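Translation initiation factor 6 (Methanocaldococcus jannaschii, PDB 1G61) binds the 50S ribosomal subunit and prevents it from joining the 30S subunit to form the 70S initiation complex. Local coordinates at residues K74-E77 and D78-D82; P165-E168 and D169-E173; F174-L178 and F179-Y183; E217-I220 and I221-L225. All coordinates share one frame; numbering follows the deposited sequence.

Contact 1: residues K74-E77 and D78-D82; sequences KIVE and DEELD
Glu80 folds back from the first turn of helix 78-90 onto Val76 and Glu77, the last residues of the loop after strand 69-73. Its CB lies 3.4 Å from Glu77 O, with Val76 CG2 a little farther off. CG stands beside the backbone N, opposite the carbonyl carbon, and the chain is extended beyond it, a course that carries the carboxylate back past the start of the helix. CG itself comes within 4.0 Å of Glu77 CB, and CD within 3.7 Å of the same atom. The two oxygens then part. Glu80 OE1 accepts Glu77 N at 2.8 Å in a nearly straight bond (168° at the hydrogen), although the donor stands 44° out of the carboxylate plane. Glu77 is the N-cap, so this bond is one half of a capping box, the half in which the third helical residue holds the backbone N-H of the cap. Helical bonding starts alongside it, where Leu81 N reaches Glu77 O at 2.9 Å. Val76 CG2 flanks Glu80 OE1 at 3.6 Å, while Gly54 N gives that oxygen a second hydrogen bond. Glu80 OE2 is bonded by Gly55 N and faces Glu77 OE1 at 3.9 Å, the two carboxylates stacked with planes 10° apart; their repulsion is probably eased by the glycine amides and the nearby helix start. With an alanine here, Glu77 N and Gly54 N would probably lose OE1 as acceptor and Gly55 N would lose OE2. On the apolar side, Val76 and Leu81 rest on Ile99 and Val97 of strand 96-100.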
loop_
_atom_site.group_PDB
_atom_site.type_symbol
_atom_site.label_atom_id
_atom_site.label_comp_id
_atom_site.label_asym_id
_atom_site.label_seq_id
_atom_site.Cartn_x
_atom_site.Cartn_y
_atom_site.Cartn_z
ATOM N N LYS A 74 -4.937 -12.195 -11.014
ATOM C CA LYS A 74 -4.932 -13.419 -11.806
ATOM C C LYS A 74 -3.874 -13.387 -12.904
ATOM O O LYS A 74 -3.541 -14.448 -13.453
ATOM C CB LYS A 74 -6.328 -13.671 -12.403
ATOM C CG LYS A 74 -6.753 -12.595 -13.406
ATOM C CD LYS A 74 -8.180 -12.847 -13.882
ATOM C CE LYS A 74 -8.662 -11.717 -14.781
ATOM N NZ LYS A 74 -9.820 -12.129 -15.624
ATOM N N ILE A 75 -3.376 -12.213 -13.269
ATOM C CA ILE A 75 -2.393 -12.089 -14.345
ATOM C C ILE A 75 -0.991 -12.369 -13.837
ATOM O O ILE A 75 -0.045 -12.292 -14.637
ATOM C CB ILE A 75 -2.493 -10.681 -14.987
ATOM C CG1 ILE A 75 -2.280 -9.519 -14.003
ATOM C CG2 ILE A 75 -3.782 -10.494 -15.787
ATOM C CD1 ILE A 75 -2.161 -8.158 -14.697
ATOM N N VAL A 76 -0.782 -12.660 -12.532
ATOM C CA VAL A 76 0.589 -12.924 -12.097
ATOM C C VAL A 76 1.126 -14.112 -12.877
ATOM O O VAL A 76 0.426 -15.097 -13.124
ATOM C CB VAL A 76 0.640 -13.091 -10.556
ATOM C CG1 VAL A 76 -0.064 -14.390 -10.125
ATOM C CG2 VAL A 76 2.066 -13.067 -10.055
ATOM N N GLU A 77 2.385 -14.035 -13.282
ATOM C CA GLU A 77 2.991 -15.064 -14.116
ATOM C C GLU A 77 3.684 -16.106 -13.274
ATOM O O GLU A 77 4.116 -15.795 -12.156
ATOM C CB GLU A 77 3.970 -14.381 -15.110
ATOM C CG GLU A 77 3.147 -13.381 -15.937
ATOM C CD GLU A 77 3.907 -12.579 -16.954
ATOM O OE1 GLU A 77 5.119 -12.797 -17.168
ATOM O OE2 GLU A 77 3.363 -11.677 -17.637
ATOM N N ASP A 78 3.802 -17.344 -13.736
ATOM C CA ASP A 78 4.429 -18.382 -12.928
ATOM C C ASP A 78 5.814 -18.010 -12.470
ATOM O O ASP A 78 6.171 -18.277 -11.314
ATOM C CB ASP A 78 4.476 -19.684 -13.748
ATOM C CG ASP A 78 3.127 -20.342 -13.936
ATOM O OD1 ASP A 78 2.129 -19.927 -13.313
ATOM O OD2 ASP A 78 3.066 -21.296 -14.729
ATOM N N GLU A 79 6.638 -17.406 -13.301
ATOM C CA GLU A 79 8.012 -17.055 -12.898
ATOM C C GLU A 79 7.958 -15.978 -11.833
ATOM O O GLU A 79 8.813 -15.993 -10.945
ATOM C CB GLU A 79 8.841 -16.595 -14.104
ATOM C CG GLU A 79 10.352 -16.586 -13.950
ATOM C CD GLU A 79 11.150 -16.416 -15.233
ATOM O OE1 GLU A 79 11.829 -15.370 -15.424
ATOM O OE2 GLU A 79 11.174 -17.310 -16.118
ATOM N N GLU A 80 6.984 -15.073 -11.926
ATOM C CA GLU A 80 6.865 -14.021 -10.895
ATOM C C GLU A 80 6.463 -14.609 -9.559
ATOM O O GLU A 80 6.999 -14.254 -8.522
ATOM C CB GLU A 80 5.855 -12.962 -11.352
ATOM C CG GLU A 80 6.272 -12.234 -12.637
ATOM C CD GLU A 80 5.098 -11.466 -13.203
ATOM O OE1 GLU A 80 3.914 -11.702 -12.872
ATOM O OE2 GLU A 80 5.356 -10.569 -14.029
ATOM N N LEU A 81 5.491 -15.522 -9.572
ATOM C CA LEU A 81 5.060 -16.197 -8.368
ATOM C C LEU A 81 6.231 -16.954 -7.747
ATOM O O LEU A 81 6.471 -16.877 -6.555
ATOM C CB LEU A 81 3.917 -17.166 -8.722
ATOM C CG LEU A 81 3.104 -17.710 -7.558
ATOM C CD1 LEU A 81 2.473 -16.559 -6.750
ATOM C CD2 LEU A 81 2.027 -18.632 -8.091
ATOM N N ASP A 82 6.981 -17.683 -8.573
ATOM C CA ASP A 82 8.140 -18.386 -8.108
ATOM C C ASP A 82 9.162 -17.440 -7.444
ATOM O O ASP A 82 9.704 -17.757 -6.353
ATOM C CB ASP A 82 8.846 -19.161 -9.220
ATOM C CG ASP A 82 8.073 -20.363 -9.705
ATOM O OD1 ASP A 82 8.515 -20.969 -10.712
ATOM O OD2 ASP A 82 7.051 -20.749 -9.115
#

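Contact 2: residues P165-E168 and D169-E173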
loop_
_atom_site.group_PDB
_atom_site.type_symbol
_atom_site.label_atom_id
_atom_site.label_comp_id
_atom_site.label_asym_id
_atom_site.label_seq_id
_atom_site.Cartn_x
_atom_site.Cartn_y
_atom_site.Cartn_z
ATOM N N PRO A 165 -8.355 14.378 0.796
ATOM C CA PRO A 165 -8.752 15.569 1.583
ATOM C C PRO A 165 -10.251 15.724 1.763
ATOM O O PRO A 165 -10.650 16.523 2.666
ATOM C CB PRO A 165 -8.141 16.728 0.775
ATOM C CG PRO A 165 -7.938 16.215 -0.578
ATOM C CD PRO A 165 -7.669 14.734 -0.465
ATOM N N LEU A 166 -11.117 15.075 0.995
ATOM C CA LEU A 166 -12.559 15.306 1.087
ATOM C C LEU A 166 -13.262 14.279 1.943
ATOM O O LEU A 166 -14.500 14.199 1.963
ATOM C CB LEU A 166 -13.216 15.375 -0.308
ATOM C CG LEU A 166 -12.737 16.576 -1.138
ATOM C CD1 LEU A 166 -13.448 16.606 -2.480
ATOM C CD2 LEU A 166 -12.914 17.876 -0.356
ATOM N N VAL A 167 -12.530 13.493 2.706
ATOM C CA VAL A 167 -13.162 12.554 3.651
ATOM C C VAL A 167 -13.802 13.326 4.790
ATOM O O VAL A 167 -13.201 14.224 5.414
ATOM C CB VAL A 167 -12.104 11.580 4.196
ATOM C CG1 VAL A 167 -12.649 10.788 5.366
ATOM C CG2 VAL A 167 -11.633 10.629 3.120
ATOM N N GLU A 168 -15.066 12.987 5.081
ATOM C CA GLU A 168 -15.799 13.706 6.124
ATOM C C GLU A 168 -15.515 13.077 7.484
ATOM O O GLU A 168 -15.084 11.924 7.558
ATOM C CB GLU A 168 -17.304 13.691 5.770
ATOM C CG GLU A 168 -17.607 14.490 4.518
ATOM C CD GLU A 168 -19.024 14.553 4.044
ATOM O OE1 GLU A 168 -19.966 14.321 4.837
ATOM O OE2 GLU A 168 -19.222 14.848 2.830
ATOM N N ASP A 169 -15.792 13.778 8.590
ATOM C CA ASP A 169 -15.432 13.340 9.899
ATOM C C ASP A 169 -16.049 11.982 10.241
ATOM O O ASP A 169 -15.356 11.208 10.926
ATOM C CB ASP A 169 -15.832 14.375 10.981
ATOM C CG ASP A 169 -15.160 15.717 10.768
ATOM O OD1 ASP A 169 -14.078 15.780 10.153
ATOM O OD2 ASP A 169 -15.780 16.685 11.300
ATOM N N ASP A 170 -17.276 11.699 9.837
ATOM C CA ASP A 170 -17.885 10.427 10.217
ATOM C C ASP A 170 -17.132 9.285 9.559
ATOM O O ASP A 170 -16.952 8.219 10.191
ATOM C CB ASP A 170 -19.362 10.382 9.872
ATOM C CG ASP A 170 -19.635 10.807 8.459
ATOM O OD1 ASP A 170 -18.704 11.103 7.679
ATOM O OD2 ASP A 170 -20.833 10.859 8.137
ATOM N N GLU A 171 -16.649 9.482 8.344
ATOM C CA GLU A 171 -15.885 8.444 7.647
ATOM C C GLU A 171 -14.498 8.319 8.241
ATOM O O GLU A 171 -13.969 7.217 8.407
ATOM C CB GLU A 171 -15.843 8.787 6.155
ATOM C CG GLU A 171 -14.979 7.781 5.367
ATOM C CD GLU A 171 -15.332 7.910 3.897
ATOM O OE1 GLU A 171 -14.814 8.805 3.214
ATOM O OE2 GLU A 171 -16.208 7.137 3.440
ATOM N N LEU A 172 -13.880 9.439 8.632
ATOM C CA LEU A 172 -12.592 9.403 9.315
ATOM C C LEU A 172 -12.692 8.600 10.627
ATOM O O LEU A 172 -11.838 7.787 10.926
ATOM C CB LEU A 172 -12.079 10.817 9.577
ATOM C CG LEU A 172 -10.610 11.128 9.473
ATOM C CD1 LEU A 172 -10.045 10.962 8.068
ATOM C CD2 LEU A 172 -10.381 12.552 9.937
ATOM N N GLU A 173 -13.754 8.794 11.416
ATOM C CA GLU A 173 -13.946 7.998 12.619
ATOM C C GLU A 173 -14.109 6.523 12.307
ATOM O O GLU A 173 -13.546 5.650 12.994
ATOM C CB GLU A 173 -15.160 8.453 13.452
ATOM C CG GLU A 173 -15.125 7.842 14.850
ATOM C CD GLU A 173 -13.770 7.696 15.517
ATOM O OE1 GLU A 173 -13.117 8.755 15.740
ATOM O OE2 GLU A 173 -13.340 6.547 15.846
HETATM O O HOH W 1 -12.661 15.357 7.897
HETATM O O HOH W 2 -16.427 11.035 3.511
HETATM O O HOH W 3 -20.975 13.112 6.933
#
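Backbone bonds link Glu168, the N-cap, to the first turn of helix 169-179: its O receives Leu172 N at 3.0 Å, nearly straight at 164°, and Glu171 N through a weak, strongly bent bond. Asp170 OD1 turns back on the same Glu171 N, again weakly, at 2.7 Å; its CG sits between the backbone N and the carbonyl carbon (chi1 49°), which keeps the carboxylate close to the backbone.

Water carries the remaining polar links. Water 2 accepts a hydrogen bond from Glu168 N at 2.9 Å and donates one to Glu171 OE1 at 2.8 Å, joining the N-cap amide to the third helical residue; that OE1 also accepts Ala145 N. Water 1 donates to both Val167 O and Asp169 OD1, and Lys186 NZ adds to the grip on Val167 O. Water 3 donates to Glu168 OE1 and Asp170 OD2.

The apolar contact joins Val167 CG1 to Leu172 CD1 at 3.8 Å; the same methyl also lies against Glu171 OE1 at 3.6 Å, a van der Waals contact, the Glu171 chain crossing at about a right angle.

Glu168 OE1 and Asp170 OD1 stand 4.5 Å apart, yet such acidic groups at a helix N-terminus are probably tolerated because the helix dipole and bridging waters offset the repulsion.

Contact 3: residues F174-L178 and F179-Y183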
loop_
_atom_site.group_PDB
_atom_site.type_symbol
_atom_site.label_atom_id
_atom_site.label_comp_id
_atom_site.label_asym_id
_atom_site.label_seq_id
_atom_site.Cartn_x
_atom_site.Cartn_y
_atom_site.Cartn_z
ATOM N N PHE A 174 -14.847 6.146 11.275
ATOM C CA PHE A 174 -14.974 4.768 10.825
ATOM C C PHE A 174 -13.639 4.163 10.466
ATOM O O PHE A 174 -13.349 3.031 10.858
ATOM C CB PHE A 174 -15.949 4.773 9.633
ATOM C CG PHE A 174 -15.961 3.428 8.900
ATOM C CD1 PHE A 174 -16.634 2.307 9.362
ATOM C CD2 PHE A 174 -15.245 3.318 7.717
ATOM C CE1 PHE A 174 -16.602 1.109 8.654
ATOM C CE2 PHE A 174 -15.229 2.118 7.026
ATOM C CZ PHE A 174 -15.896 0.995 7.483
ATOM N N LEU A 175 -12.828 4.885 9.682
ATOM C CA LEU A 175 -11.519 4.361 9.274
ATOM C C LEU A 175 -10.592 4.181 10.466
ATOM O O LEU A 175 -9.846 3.219 10.608
ATOM C CB LEU A 175 -10.865 5.300 8.258
ATOM C CG LEU A 175 -11.657 5.393 6.937
ATOM C CD1 LEU A 175 -11.136 6.557 6.088
ATOM C CD2 LEU A 175 -11.700 4.093 6.143
ATOM N N LYS A 176 -10.641 5.150 11.373
ATOM C CA LYS A 176 -9.790 5.069 12.569
ATOM C C LYS A 176 -10.131 3.821 13.343
ATOM O O LYS A 176 -9.249 3.118 13.854
ATOM C CB LYS A 176 -9.961 6.361 13.369
ATOM C CG LYS A 176 -9.001 6.466 14.523
ATOM C CD LYS A 176 -9.264 7.807 15.219
ATOM C CE LYS A 176 -8.167 8.012 16.250
ATOM N NZ LYS A 176 -8.656 8.995 17.248
ATOM N N SER A 177 -11.424 3.515 13.458
ATOM C CA SER A 177 -11.900 2.343 14.181
ATOM C C SER A 177 -11.534 1.074 13.439
ATOM O O SER A 177 -11.037 0.091 14.012
ATOM C CB SER A 177 -13.429 2.484 14.379
ATOM O OG SER A 177 -13.940 1.302 14.936
ATOM N N LEU A 178 -11.744 1.025 12.102
ATOM C CA LEU A 178 -11.476 -0.161 11.296
ATOM C C LEU A 178 -10.006 -0.559 11.348
ATOM O O LEU A 178 -9.646 -1.721 11.453
ATOM C CB LEU A 178 -11.888 0.071 9.827
ATOM C CG LEU A 178 -11.565 -1.035 8.837
ATOM C CD1 LEU A 178 -12.220 -2.352 9.225
ATOM C CD2 LEU A 178 -11.989 -0.574 7.439
ATOM N N PHE A 179 -9.115 0.440 11.289
ATOM C CA PHE A 179 -7.694 0.192 11.193
ATOM C C PHE A 179 -7.031 0.218 12.569
ATOM O O PHE A 179 -5.827 -0.120 12.666
ATOM C CB PHE A 179 -7.067 1.252 10.253
ATOM C CG PHE A 179 -7.493 1.054 8.820
ATOM C CD1 PHE A 179 -8.107 2.085 8.119
ATOM C CD2 PHE A 179 -7.259 -0.170 8.177
ATOM C CE1 PHE A 179 -8.471 1.901 6.782
ATOM C CE2 PHE A 179 -7.619 -0.346 6.852
ATOM C CZ PHE A 179 -8.234 0.679 6.178
ATOM N N LYS A 180 -7.786 0.572 13.617
ATOM C CA LYS A 180 -7.301 0.576 15.004
ATOM C C LYS A 180 -6.039 1.404 15.130
ATOM O O LYS A 180 -5.035 0.989 15.719
ATOM C CB LYS A 180 -7.074 -0.841 15.500
ATOM C CG LYS A 180 -8.287 -1.698 15.682
ATOM C CD LYS A 180 -9.244 -0.947 16.581
ATOM C CE LYS A 180 -10.615 -1.586 16.705
ATOM N NZ LYS A 180 -11.614 -0.470 16.774
ATOM N N VAL A 181 -6.090 2.629 14.579
ATOM C CA VAL A 181 -4.943 3.552 14.620
ATOM C C VAL A 181 -5.225 4.739 15.537
ATOM O O VAL A 181 -6.373 5.162 15.698
ATOM C CB VAL A 181 -4.550 4.069 13.226
ATOM C CG1 VAL A 181 -3.982 2.895 12.438
ATOM C CG2 VAL A 181 -5.715 4.677 12.461
ATOM N N GLU A 182 -4.174 5.292 16.138
ATOM C CA GLU A 182 -4.397 6.429 17.047
ATOM C C GLU A 182 -4.180 7.721 16.286
ATOM O O GLU A 182 -4.595 8.786 16.764
ATOM C CB GLU A 182 -3.496 6.415 18.267
ATOM C CG GLU A 182 -3.625 5.213 19.180
ATOM C CD GLU A 182 -4.964 4.993 19.846
ATOM O OE1 GLU A 182 -5.822 5.898 19.971
ATOM O OE2 GLU A 182 -5.191 3.841 20.275
ATOM N N TYR A 183 -3.556 7.685 15.102
ATOM C CA TYR A 183 -3.274 8.871 14.289
ATOM C C TYR A 183 -4.074 8.777 13.023
ATOM O O TYR A 183 -4.118 7.718 12.383
ATOM C CB TYR A 183 -1.775 8.922 13.934
ATOM C CG TYR A 183 -0.862 9.064 15.154
ATOM C CD1 TYR A 183 -0.311 7.974 15.810
ATOM C CD2 TYR A 183 -0.566 10.329 15.644
ATOM C CE1 TYR A 183 0.505 8.125 16.908
ATOM C CE2 TYR A 183 0.251 10.515 16.738
ATOM C CZ TYR A 183 0.783 9.401 17.365
ATOM O OH TYR A 183 1.581 9.616 18.439
HETATM O O HOH W 4 -6.190 8.755 18.917
HETATM O O HOH W 5 -8.575 3.741 17.110
HETATM O O HOH W 6 -6.962 10.993 16.121
#
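A Schellman motif ends helix 169-179, with Val181 and Lys180 bonding back to Lys176 and Ser177. Val181 N gives its hydrogen to Lys176 O at 3.3 Å, in the carbonyl plane, and Lys180 N reaches Ser177 O in a weak bond. The evidence for the reversal is the positive phi of Lys180 (54°), the C-prime residue. Its side chain, bent at chi2 and chi4, curls back to set NZ 2.9 Å from Ser177 O, a second hydrogen bond to that carbonyl, made from the side with a C=O...N angle of 121°. A positive charge here probably suits the negative end of the helix dipole.

Lys176, by contrast, is fully extended and runs along the outgoing chain: CG touches Val181 O at 3.2 Å, and NZ is tied to Glu182 O through waters 4 and 6. Water 4 also donates to Glu182 OE1, so these opposite charges meet through water.

Facing inward, the Phe179 ring carries Leu178 CD2 over one face, 4.2 Å above the plane and offset toward the rim, while Leu175 CD2 lies 4.0 Å from Phe179 CE1, the two side chains pointing the same way. All three residues rest on Leu119 of strand 117-120. The positive phi and paired back-bonds are those of a Schellman C-cap, here leading helix 169-179 into strand 183-186.

Contact 4: residues E217-I220 and I221-L225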
loop_
_atom_site.group_PDB
_atom_site.type_symbol
_atom_site.label_atom_id
_atom_site.label_comp_id
_atom_site.label_asym_id
_atom_site.label_seq_id
_atom_site.Cartn_x
_atom_site.Cartn_y
_atom_site.Cartn_z
ATOM N N GLU A 217 2.383 19.793 2.822
ATOM C CA GLU A 217 1.840 18.448 2.694
ATOM C C GLU A 217 2.582 17.485 3.597
ATOM O O GLU A 217 1.969 16.616 4.241
ATOM C CB GLU A 217 1.933 17.935 1.239
ATOM C CG GLU A 217 0.945 18.623 0.302
ATOM C CD GLU A 217 1.121 18.210 -1.162
ATOM O OE1 GLU A 217 2.281 17.942 -1.611
ATOM O OE2 GLU A 217 0.082 18.167 -1.865
ATOM N N LEU A 218 3.902 17.620 3.611
ATOM C CA LEU A 218 4.732 16.714 4.425
ATOM C C LEU A 218 4.345 16.818 5.886
ATOM O O LEU A 218 4.276 15.820 6.621
ATOM C CB LEU A 218 6.191 17.045 4.155
ATOM C CG LEU A 218 7.199 15.930 4.437
ATOM C CD1 LEU A 218 6.901 14.707 3.574
ATOM C CD2 LEU A 218 8.618 16.437 4.209
ATOM N N LEU A 219 4.108 18.044 6.369
ATOM C CA LEU A 219 3.689 18.173 7.755
ATOM C C LEU A 219 2.429 17.380 8.071
ATOM O O LEU A 219 2.271 16.702 9.084
ATOM C CB LEU A 219 3.495 19.680 8.004
ATOM C CG LEU A 219 3.282 20.094 9.436
ATOM C CD1 LEU A 219 4.417 19.585 10.312
ATOM C CD2 LEU A 219 3.199 21.624 9.512
ATOM N N ILE A 220 1.426 17.492 7.204
ATOM C CA ILE A 220 0.159 16.787 7.375
ATOM C C ILE A 220 0.365 15.286 7.281
ATOM O O ILE A 220 -0.251 14.504 8.041
ATOM C CB ILE A 220 -0.881 17.361 6.409
ATOM C CG1 ILE A 220 -1.315 18.775 6.884
ATOM C CG2 ILE A 220 -2.092 16.457 6.271
ATOM C CD1 ILE A 220 -1.936 19.640 5.821
ATOM N N ILE A 221 1.206 14.811 6.353
ATOM C CA ILE A 221 1.506 13.376 6.245
ATOM C C ILE A 221 2.155 12.868 7.509
ATOM O O ILE A 221 1.773 11.801 8.038
ATOM C CB ILE A 221 2.433 13.173 5.043
ATOM C CG1 ILE A 221 1.686 13.485 3.740
ATOM C CG2 ILE A 221 3.036 11.764 5.052
ATOM C CD1 ILE A 221 2.614 13.729 2.549
ATOM N N GLU A 222 3.152 13.586 8.047
ATOM C CA GLU A 222 3.817 13.198 9.260
ATOM C C GLU A 222 2.825 13.032 10.419
ATOM O O GLU A 222 2.844 12.029 11.132
ATOM C CB GLU A 222 4.856 14.278 9.659
ATOM C CG GLU A 222 6.153 14.163 8.877
ATOM C CD GLU A 222 6.975 15.444 8.870
ATOM O OE1 GLU A 222 6.662 16.368 9.658
ATOM O OE2 GLU A 222 7.927 15.528 8.061
ATOM N N ASP A 223 1.959 14.022 10.593
ATOM C CA ASP A 223 0.968 13.996 11.672
ATOM C C ASP A 223 -0.035 12.851 11.501
ATOM O O ASP A 223 -0.362 12.174 12.467
ATOM C CB ASP A 223 0.185 15.319 11.771
ATOM C CG ASP A 223 1.033 16.481 12.239
ATOM O OD1 ASP A 223 2.087 16.276 12.879
ATOM O OD2 ASP A 223 0.606 17.635 11.987
ATOM N N ALA A 224 -0.473 12.618 10.258
ATOM C CA ALA A 224 -1.458 11.573 10.027
ATOM C C ALA A 224 -0.915 10.180 10.258
ATOM O O ALA A 224 -1.648 9.291 10.697
ATOM C CB ALA A 224 -1.961 11.704 8.580
ATOM N N LEU A 225 0.381 9.974 9.942
ATOM C CA LEU A 225 0.957 8.647 9.986
ATOM C C LEU A 225 1.706 8.429 11.303
ATOM O O LEU A 225 2.272 7.360 11.503
ATOM C CB LEU A 225 1.892 8.417 8.774
ATOM C CG LEU A 225 1.152 8.466 7.442
ATOM C CD1 LEU A 225 2.114 8.236 6.283
ATOM C CD2 LEU A 225 -0.008 7.466 7.351
#
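Glu222 N donates to Leu218 O at 2.9 Å, nearly straight at 169°, one of three bonds of that length across these residues and the straightest of them. It belongs to the regular i to i+4 ladder of alpha-helix 215-225, in which Ile221 N, Asp223 N and Ala224 N likewise reach back to Glu217 O, Leu219 O and Ile220 O. Glu222 also leans its side chain over Leu218 O: CG stands 3.4 Å from that oxygen, and the extended chain takes OE2 to 3.7 Å from Leu218 CG, while OE1 nears Leu219 CD1. A glycine in its place, lacking CB, CG and the carboxylate, would probably open a gap beside Leu218 and against Ile4 of strand 4-7.

Ile221 does the inward packing. With CG1 beside the backbone N (chi1 -67°), its CG1 and CD1 arm runs back along the helix past Glu217 O, CG1 at 3.2 Å, and the side chain meets Leu162, Ile200 and Val209 on three strands. Glu217 itself turns its carboxylate away from the turn, where OE2 accepts Thr188 OG1 and Gly192 N, and OE1 accepts Thr214 N and Lys191 N, four donors that satisfy both oxygens of this buried carboxylate and would probably stabilise a negative charge on it. Asp223 holds OD2 3.5 Å from Leu219 O, two acceptors with no bond between them. Ala224, whose side chain lies on Leu162, places CB 3.3 Å from Ile220 O.

How the contacts relate
Along the chain the contacts come in order without nesting. Contacts 2 and 3 adjoin in sequence and describe the two ends of one helix, 169-179, from its N-cap to its Schellman turn, with centres about 12 Å apart. Contact 4, on helix 215-225, has its centre about 16 Å from the centres of both; it touches contact 3 where Tyr183 CB packs on Ala224 O at 3.3 Å. Contact 1, at the start of helix 78-90, stands across the chain's centre, its centre about 33 to 37 Å from theirs. Helices 78-90 and 169-179 begin with the same arrangement, a glutamate at the third position meeting the N-cap amide, directly in contact 1 and through water in contact 2.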